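Local coordinates for phosphotriesterase, putative (Deinococcus radiodurans, PDB 4J35), which is a metal-dependent hydrolase of the phosphotriesterase family, probably acting naturally on lactones, here engineered toward organophosphate hydrolysis, at residues A[26-31]-A[267-272]; A[158-163]-A[191-196]. The protein carries 7 engineered substitutions. All coordinates share one frame; numbering follows the deposited sequence.

Interaction 1. Residues A[26-31]-A[267-272]; sequences FGLPGY and WHWLGR. Engineered in segment 26-31: Leu28 (natural residue Tyr).
Leu270 N donates to Phe26 O over 2.8 Å in a nearly straight bond (170°), the donor nitrogen standing above the plane of the Phe26 carbonyl. A longer bond runs the other way, Phe26 N to His268 O at 3.2 Å, and with it completes a parallel bridge between Phe26 and Trp269. A water then carries the pairing one step further, accepting from Leu28 N and donating to Leu270 O. It rests over one face of the Trp269 indole, offset toward its rim.

At that ring's edge Trp269 CH2 meets CD1 of the engineered Leu28 at 3.6 Å. Trp269 NE1 donates to Arg272 O at 2.9 Å, with the oxygen in the ring plane, which helps to hold the indole in its rotation. With an alanine here, Arg272 O would probably lose this donor and Leu28 CD1 the ring edge it lies against.

Leucine suits position 270 by being apolar and branched: Leu270 CB lies 3.7 Å from Tyr31 CD2, while the branch methyl CD1 sits over one face of the phenol ring and also reaches Gly27 N. Tyr31 CG stands between its backbone N and carbonyl carbon (chi1 76°), which brings the ring alongside Leu270. At Gly271 a CB would be jammed against Leu270 O, which calls for glycine.

Here strands 17-26 and 266-269 meet in the TIM barrel; behind them, helix 42-58 receives the His268 side chain at Ala45 and Cys49.

Interaction 2. Residues A[158-163]-A[191-196]; sequences FFRAAA and TSLGAD
A Schellman motif closes helix 183-192, and the residues around that turn pack against the side of helix 153-169. Gly194 is the C-prime residue. Its positive phi (83°) favours glycine and lets the chain leave the helix, with Gly194 N bonded to Thr191 O at 2.8 Å and Ala195 N to Leu190 O. The turn directs two apolar side chains, those of Leu193 and Ala195, toward the other helix.

Leu193 does most of the work. Its CG is anti to the carbonyl carbon and beside the backbone N (chi1 -66°), which with an extended chi2 brings CD1 to the helix surface. There CD1 rests 3.9 Å from Phe159 O and equally far from Arg160 CA, with Ala163 CB also nearby, so one methyl lies against residues of neighbouring turns. Arg160 adds its aliphatic part: its side chain crosses that of Leu193 obliquely, Arg160 CG lying 3.9 Å from Leu193 CD1. Its charged end turns elsewhere, with NE in a salt bridge to Glu117, so it is the hydrocarbon root of the arginine that serves this contact.

Ala163 suits the closest approach of the backbones, where its CA is 5.2 Å from that of Ala195. Its single methyl meets Leu193 CB at 3.6 Å and Ala195 CB at 4.3 Å. The contact is mainly apolar, and no hydrogen bond crosses between the segments.

Beyond them, Asp196 N bonds to Gln166 OE1 farther along helix 153-169, tying the end of the turn to that helix. Phe159 reaches Gln186, Leu189 and Leu190 of helix 183-192, continuing the interface, while Ala161 and Ala162 pack on helix 116-129, so helix 153-169 lies between the two.

In the fold
The two contacts lie in different layers of the TIM barrel, their centres 30 Å apart and their nearest atoms about 12 Å apart, so they do not touch. Interaction 1 pairs the ends of two barrel strands and the loops that follow, beside the metal centre: the Phe26 side chain is about 5 Å from a bound cobalt ion and packs edge-to-face with the ring of His23, a metal ligand. Interaction 2 packs the turn after helix 183-192 on helix 153-169 in the outer layer; the Phe159 side chain lies about 8 Å from that of the ligand His176 and about 12 Å from a cobalt ion. In sequence, 158-163 and 191-196 both fall between 26-31 and 267-272.

Interaction 1. Residues A[26-31]-A[267-272]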
ATOM      1  N   PHE A  26      -1.477 -11.387   4.960  1.00 30.69           N
ATOM      2  CA  PHE A  26      -1.782 -10.372   5.933  1.00 28.61           C
ATOM      3  C   PHE A  26      -2.395 -10.964   7.183  1.00 28.35           C
ATOM      4  O   PHE A  26      -3.303 -11.811   7.091  1.00 31.86           O
ATOM      5  CB  PHE A  26      -2.775  -9.381   5.331  1.00 27.31           C
ATOM      6  CG  PHE A  26      -2.966  -8.143   6.173  1.00 35.95           C
ATOM      7  CD1 PHE A  26      -3.923  -8.113   7.166  1.00 39.67           C
ATOM      8  CD2 PHE A  26      -2.216  -7.004   5.940  1.00 37.76           C
ATOM      9  CE1 PHE A  26      -4.102  -6.970   7.939  1.00 38.93           C
ATOM     10  CE2 PHE A  26      -2.389  -5.863   6.711  1.00 40.32           C
ATOM     11  CZ  PHE A  26      -3.329  -5.848   7.708  1.00 41.22           C
ATOM     12  N   GLY A  27      -1.917 -10.497   8.339  1.00 28.25           N
ATOM     13  CA  GLY A  27      -2.502 -10.834   9.634  1.00 28.24           C
ATOM     14  C   GLY A  27      -2.675  -9.598  10.480  1.00 33.92           C
ATOM     15  O   GLY A  27      -1.746  -8.822  10.599  1.00 35.37           O
ATOM     16  N   LEU A  28      -3.865  -9.409  11.040  1.00 30.69           N
ATOM     17  CA  LEU A  28      -4.092  -8.362  12.018  1.00 34.46           C
ATOM     18  C   LEU A  28      -3.305  -8.661  13.277  1.00 32.53           C
ATOM     19  O   LEU A  28      -3.244  -9.813  13.707  1.00 32.38           O
ATOM     20  CB  LEU A  28      -5.568  -8.258  12.349  1.00 36.36           C
ATOM     21  CG  LEU A  28      -6.425  -7.767  11.172  1.00 39.43           C
ATOM     22  CD1 LEU A  28      -7.898  -8.112  11.421  1.00 52.55           C
ATOM     23  CD2 LEU A  28      -6.211  -6.250  10.906  1.00 47.72           C
ATOM     24  N   PRO A  29      -2.723  -7.626  13.881  1.00 32.14           N
ATOM     25  CA  PRO A  29      -1.903  -7.835  15.068  1.00 37.43           C
ATOM     26  C   PRO A  29      -2.634  -8.687  16.076  1.00 37.35           C
ATOM     27  O   PRO A  29      -3.756  -8.351  16.444  1.00 34.81           O
ATOM     28  CB  PRO A  29      -1.698  -6.416  15.583  1.00 39.63           C
ATOM     29  CG  PRO A  29      -1.605  -5.615  14.312  1.00 41.87           C
ATOM     30  CD  PRO A  29      -2.663  -6.223  13.414  1.00 36.42           C
ATOM     31  N   GLY A  30      -2.001  -9.776  16.501  1.00 35.60           N
ATOM     32  CA  GLY A  30      -2.628 -10.735  17.404  1.00 30.40           C
ATOM     33  C   GLY A  30      -2.754 -12.104  16.776  1.00 27.41           C
ATOM     34  O   GLY A  30      -2.864 -13.107  17.472  1.00 31.09           O
ATOM     35  N   TYR A  31      -2.742 -12.148  15.442  1.00 32.33           N
ATOM     36  CA  TYR A  31      -2.926 -13.402  14.718  1.00 31.53           C
ATOM     37  C   TYR A  31      -1.902 -14.446  15.197  1.00 33.56           C
ATOM     38  O   TYR A  31      -2.198 -15.640  15.238  1.00 30.72           O
ATOM     39  CB  TYR A  31      -2.785 -13.202  13.188  1.00 32.54           C
ATOM     40  CG  TYR A  31      -1.354 -13.034  12.752  1.00 31.79           C
ATOM     41  CD1 TYR A  31      -0.757 -11.770  12.715  1.00 31.26           C
ATOM     42  CD2 TYR A  31      -0.580 -14.134  12.423  1.00 35.73           C
ATOM     43  CE1 TYR A  31       0.590 -11.622  12.378  1.00 34.00           C
ATOM     44  CE2 TYR A  31       0.763 -13.991  12.048  1.00 30.83           C
ATOM     45  CZ  TYR A  31       1.333 -12.743  12.036  1.00 37.20           C
ATOM     46  OH  TYR A  31       2.660 -12.620  11.699  1.00 38.27           O
ATOM     47  N   TRP A 267      -4.342 -11.674  -0.294  1.00 30.32           N
ATOM     48  CA  TRP A 267      -4.436 -12.909  -1.087  1.00 34.92           C
ATOM     49  C   TRP A 267      -4.476 -14.135  -0.226  1.00 38.42           C
ATOM     50  O   TRP A 267      -4.974 -15.185  -0.648  1.00 35.40           O
ATOM     51  CB  TRP A 267      -3.280 -13.065  -2.053  1.00 35.36           C
ATOM     52  CG  TRP A 267      -3.034 -11.856  -2.901  1.00 38.20           C
ATOM     53  CD1 TRP A 267      -3.750 -10.682  -2.931  1.00 32.02           C
ATOM     54  CD2 TRP A 267      -1.969 -11.706  -3.829  1.00 33.82           C
ATOM     55  NE1 TRP A 267      -3.173  -9.802  -3.843  1.00 38.73           N
ATOM     56  CE2 TRP A 267      -2.075 -10.410  -4.394  1.00 30.76           C
ATOM     57  CE3 TRP A 267      -0.931 -12.547  -4.249  1.00 36.35           C
ATOM     58  CZ2 TRP A 267      -1.184  -9.945  -5.355  1.00 35.54           C
ATOM     59  CZ3 TRP A 267      -0.041 -12.074  -5.201  1.00 36.76           C
ATOM     60  CH2 TRP A 267      -0.171 -10.783  -5.738  1.00 34.27           C
ATOM     61  N   HIS A 268      -3.933 -14.035   0.975  1.00 32.89           N
ATOM     62  CA  HIS A 268      -3.985 -15.164   1.911  1.00 35.71           C
ATOM     63  C   HIS A 268      -3.996 -14.635   3.322  1.00 35.21           C
ATOM     64  O   HIS A 268      -3.126 -13.898   3.720  1.00 33.34           O
ATOM     65  CB  HIS A 268      -2.773 -16.060   1.737  1.00 35.60           C
ATOM     66  CG  HIS A 268      -2.707 -17.186   2.721  1.00 43.54           C
ATOM     67  ND1 HIS A 268      -3.308 -18.400   2.492  1.00 38.76           N
ATOM     68  CD2 HIS A 268      -2.111 -17.281   3.931  1.00 45.04           C
ATOM     69  CE1 HIS A 268      -3.077 -19.205   3.517  1.00 38.79           C
ATOM     70  NE2 HIS A 268      -2.348 -18.551   4.401  1.00 46.02           N
ATOM     71  N   TRP A 269      -5.001 -15.011   4.081  1.00 32.06           N
ATOM     72  CA  TRP A 269      -5.155 -14.448   5.407  1.00 38.67           C
ATOM     73  C   TRP A 269      -4.420 -15.275   6.484  1.00 35.58           C
ATOM     74  O   TRP A 269      -4.457 -16.514   6.475  1.00 33.50           O
ATOM     75  CB  TRP A 269      -6.656 -14.315   5.634  1.00 37.30           C
ATOM     76  CG  TRP A 269      -7.169 -14.256   7.008  1.00 36.56           C
ATOM     77  CD1 TRP A 269      -7.513 -15.323   7.823  1.00 49.38           C
ATOM     78  CD2 TRP A 269      -7.518 -13.074   7.724  1.00 52.65           C
ATOM     79  NE1 TRP A 269      -8.016 -14.861   9.015  1.00 46.40           N
ATOM     80  CE2 TRP A 269      -8.030 -13.488   8.988  1.00 49.07           C
ATOM     81  CE3 TRP A 269      -7.431 -11.704   7.432  1.00 53.85           C
ATOM     82  CZ2 TRP A 269      -8.450 -12.578   9.953  1.00 46.01           C
ATOM     83  CZ3 TRP A 269      -7.840 -10.800   8.393  1.00 61.17           C
ATOM     84  CH2 TRP A 269      -8.347 -11.244   9.647  1.00 53.99           C
ATOM     85  N   LEU A 270      -3.734 -14.593   7.391  1.00 31.75           N
ATOM     86  CA  LEU A 270      -3.037 -15.268   8.500  1.00 31.37           C
ATOM     87  C   LEU A 270      -3.944 -15.439   9.717  1.00 34.80           C
ATOM     88  O   LEU A 270      -4.802 -14.603   9.997  1.00 37.42           O
ATOM     89  CB  LEU A 270      -1.742 -14.518   8.880  1.00 30.84           C
ATOM     90  CG  LEU A 270      -0.813 -14.295   7.678  1.00 34.11           C
ATOM     91  CD1 LEU A 270       0.359 -13.381   8.063  1.00 38.02           C
ATOM     92  CD2 LEU A 270      -0.297 -15.627   7.115  1.00 40.13           C
ATOM     93  N   GLY A 271      -3.745 -16.538  10.436  1.00 39.52           N
ATOM     94  CA  GLY A 271      -4.613 -16.875  11.545  1.00 35.15           C
ATOM     95  C   GLY A 271      -5.579 -17.946  11.104  1.00 35.59           C
ATOM     96  O   GLY A 271      -5.398 -18.546  10.040  1.00 35.37           O
ATOM     97  N   ARG A 272      -6.593 -18.210  11.921  1.00 36.96           N
ATOM     98  CA  ARG A 272      -7.630 -19.139  11.536  1.00 38.98           C
ATOM     99  C   ARG A 272      -8.452 -18.501  10.433  1.00 38.24           C
ATOM    100  O   ARG A 272      -8.692 -17.307  10.458  1.00 36.93           O
ATOM    101  CB  ARG A 272      -8.557 -19.436  12.717  1.00 39.15           C
ATOM    102  CG  ARG A 272      -8.228 -20.676  13.489  1.00 44.89           C
ATOM    103  CD  ARG A 272      -9.242 -20.878  14.607  1.00 48.33           C
ATOM    104  NE  ARG A 272      -8.935 -20.091  15.806  1.00 39.48           N
ATOM    105  CZ  ARG A 272      -9.588 -20.246  16.958  1.00 37.97           C
ATOM    106  NH1 ARG A 272     -10.624 -21.092  17.019  1.00 35.01           N
ATOM    107  NH2 ARG A 272      -9.247 -19.539  18.025  1.00 39.96           N
TER
HETATM  108  O   HOH W   1      -5.434 -12.070  10.694  1.00 34.31           O

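Interaction 2. Residues A[158-163]-A[191-196]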
ATOM      1  N   PHE A 158       7.096   8.063  13.452  1.00 35.84           N
ATOM      2  CA  PHE A 158       7.343   7.319  12.236  1.00 31.81           C
ATOM      3  C   PHE A 158       7.406   8.249  11.029  1.00 34.58           C
ATOM      4  O   PHE A 158       8.253   8.069  10.169  1.00 35.03           O
ATOM      5  CB  PHE A 158       6.277   6.226  12.035  1.00 31.59           C
ATOM      6  CG  PHE A 158       6.276   5.170  13.159  1.00 30.80           C
ATOM      7  CD1 PHE A 158       5.598   5.394  14.347  1.00 35.36           C
ATOM      8  CD2 PHE A 158       6.948   3.950  13.000  1.00 36.46           C
ATOM      9  CE1 PHE A 158       5.609   4.418  15.384  1.00 37.08           C
ATOM     10  CE2 PHE A 158       6.978   3.005  14.036  1.00 34.51           C
ATOM     11  CZ  PHE A 158       6.291   3.239  15.214  1.00 35.00           C
ATOM     12  N   PHE A 159       6.522   9.242  10.970  1.00 35.86           N
ATOM     13  CA  PHE A 159       6.582  10.221   9.882  1.00 39.25           C
ATOM     14  C   PHE A 159       7.938  10.916   9.861  1.00 36.96           C
ATOM     15  O   PHE A 159       8.520  11.114   8.781  1.00 34.82           O
ATOM     16  CB  PHE A 159       5.426  11.244   9.963  1.00 34.49           C
ATOM     17  CG  PHE A 159       4.106  10.736   9.413  1.00 37.34           C
ATOM     18  CD1 PHE A 159       3.425   9.692  10.030  1.00 38.68           C
ATOM     19  CD2 PHE A 159       3.541  11.312   8.276  1.00 36.90           C
ATOM     20  CE1 PHE A 159       2.217   9.215   9.538  1.00 38.92           C
ATOM     21  CE2 PHE A 159       2.327  10.839   7.766  1.00 37.16           C
ATOM     22  CZ  PHE A 159       1.665   9.795   8.391  1.00 43.31           C
ATOM     23  N   ARG A 160       8.467  11.296  11.027  1.00 37.52           N
ATOM     24  CA  ARG A 160       9.729  12.043  11.011  1.00 33.06           C
ATOM     25  C   ARG A 160      10.883  11.113  10.684  1.00 39.18           C
ATOM     26  O   ARG A 160      11.786  11.486   9.954  1.00 35.50           O
ATOM     27  CB  ARG A 160       9.988  12.796  12.360  1.00 34.90           C
ATOM     28  CG  ARG A 160       8.939  13.884  12.657  1.00 46.61           C
ATOM     29  CD  ARG A 160       9.330  14.792  13.846  1.00 45.75           C
ATOM     30  NE  ARG A 160       9.302  14.098  15.122  1.00 43.38           N
ATOM     31  CZ  ARG A 160       8.231  13.980  15.905  1.00 53.69           C
ATOM     32  NH1 ARG A 160       7.064  14.502  15.549  1.00 51.49           N
ATOM     33  NH2 ARG A 160       8.326  13.338  17.061  1.00 64.07           N
ATOM     34  N   ALA A 161      10.844   9.883  11.191  1.00 36.02           N
ATOM     35  CA  ALA A 161      11.887   8.914  10.833  1.00 36.56           C
ATOM     36  C   ALA A 161      11.854   8.592   9.326  1.00 36.74           C
ATOM     37  O   ALA A 161      12.901   8.506   8.686  1.00 32.93           O
ATOM     38  CB  ALA A 161      11.739   7.652  11.633  1.00 35.65           C
ATOM     39  N   ALA A 162      10.660   8.386   8.768  1.00 32.62           N
ATOM     40  CA  ALA A 162      10.536   8.132   7.335  1.00 36.17           C
ATOM     41  C   ALA A 162      11.042   9.305   6.469  1.00 34.51           C
ATOM     42  O   ALA A 162      11.704   9.090   5.453  1.00 33.45           O
ATOM     43  CB  ALA A 162       9.094   7.821   6.987  1.00 39.65           C
ATOM     44  N   ALA A 163      10.712  10.538   6.844  1.00 43.34           N
ATOM     45  CA  ALA A 163      11.129  11.688   6.029  1.00 41.18           C
ATOM     46  C   ALA A 163      12.655  11.731   5.938  1.00 40.57           C
ATOM     47  O   ALA A 163      13.241  12.013   4.893  1.00 42.00           O
ATOM     48  CB  ALA A 163      10.546  12.990   6.584  1.00 36.64           C
ATOM     49  N   THR A 191       5.881  16.781   3.406  1.00 32.63           N
ATOM     50  CA  THR A 191       6.531  17.813   2.583  1.00 37.84           C
ATOM     51  C   THR A 191       7.257  18.847   3.471  1.00 45.18           C
ATOM     52  O   THR A 191       8.382  19.248   3.155  1.00 45.47           O
ATOM     53  CB  THR A 191       5.573  18.543   1.597  1.00 33.35           C
ATOM     54  OG1 THR A 191       4.420  19.068   2.282  1.00 36.72           O
ATOM     55  CG2 THR A 191       5.135  17.580   0.475  1.00 36.28           C
ATOM     56  N   SER A 192       6.623  19.233   4.576  1.00 45.52           N
ATOM     57  CA  SER A 192       7.215  20.216   5.517  1.00 48.54           C
ATOM     58  C   SER A 192       8.543  19.696   6.073  1.00 48.10           C
ATOM     59  O   SER A 192       9.429  20.481   6.425  1.00 39.12           O
ATOM     60  CB  SER A 192       6.259  20.528   6.677  1.00 38.86           C
ATOM     61  OG  SER A 192       6.163  19.425   7.611  1.00 44.55           O
ATOM     62  N   LEU A 193       8.672  18.371   6.147  1.00 38.86           N
ATOM     63  CA  LEU A 193       9.878  17.700   6.652  1.00 33.97           C
ATOM     64  C   LEU A 193      10.889  17.484   5.529  1.00 34.75           C
ATOM     65  O   LEU A 193      11.942  16.865   5.733  1.00 42.32           O
ATOM     66  CB  LEU A 193       9.522  16.338   7.314  1.00 37.11           C
ATOM     67  CG  LEU A 193       8.690  16.363   8.603  1.00 35.60           C
ATOM     68  CD1 LEU A 193       8.206  14.956   8.980  1.00 38.31           C
ATOM     69  CD2 LEU A 193       9.500  16.975   9.776  1.00 42.55           C
ATOM     70  N   GLY A 194      10.586  18.026   4.347  1.00 37.48           N
ATOM     71  CA  GLY A 194      11.498  17.991   3.214  1.00 37.22           C
ATOM     72  C   GLY A 194      11.481  16.702   2.398  1.00 40.02           C
ATOM     73  O   GLY A 194      12.381  16.446   1.593  1.00 41.92           O
ATOM     74  N   ALA A 195      10.488  15.853   2.629  1.00 36.59           N
ATOM     75  CA  ALA A 195      10.380  14.651   1.814  1.00 36.09           C
ATOM     76  C   ALA A 195       9.961  15.023   0.394  1.00 36.03           C
ATOM     77  O   ALA A 195       9.225  16.002   0.193  1.00 36.89           O
ATOM     78  CB  ALA A 195       9.383  13.633   2.452  1.00 36.49           C
ATOM     79  N   ASP A 196      10.393  14.214  -0.582  1.00 37.74           N
ATOM     80  CA  ASP A 196      10.191  14.515  -2.004  1.00 36.19           C
ATOM     81  C   ASP A 196       8.761  14.203  -2.406  1.00 41.57           C
ATOM     82  O   ASP A 196       8.356  13.044  -2.349  1.00 36.21           O
ATOM     83  CB  ASP A 196      11.166  13.669  -2.820  1.00 35.53           C
ATOM     84  CG  ASP A 196      11.141  13.972  -4.307  1.00 30.62           C
ATOM     85  OD1 ASP A 196      10.252  14.716  -4.798  1.00 35.48           O
ATOM     86  OD2 ASP A 196      12.021  13.412  -4.998  1.00 43.55           O
TER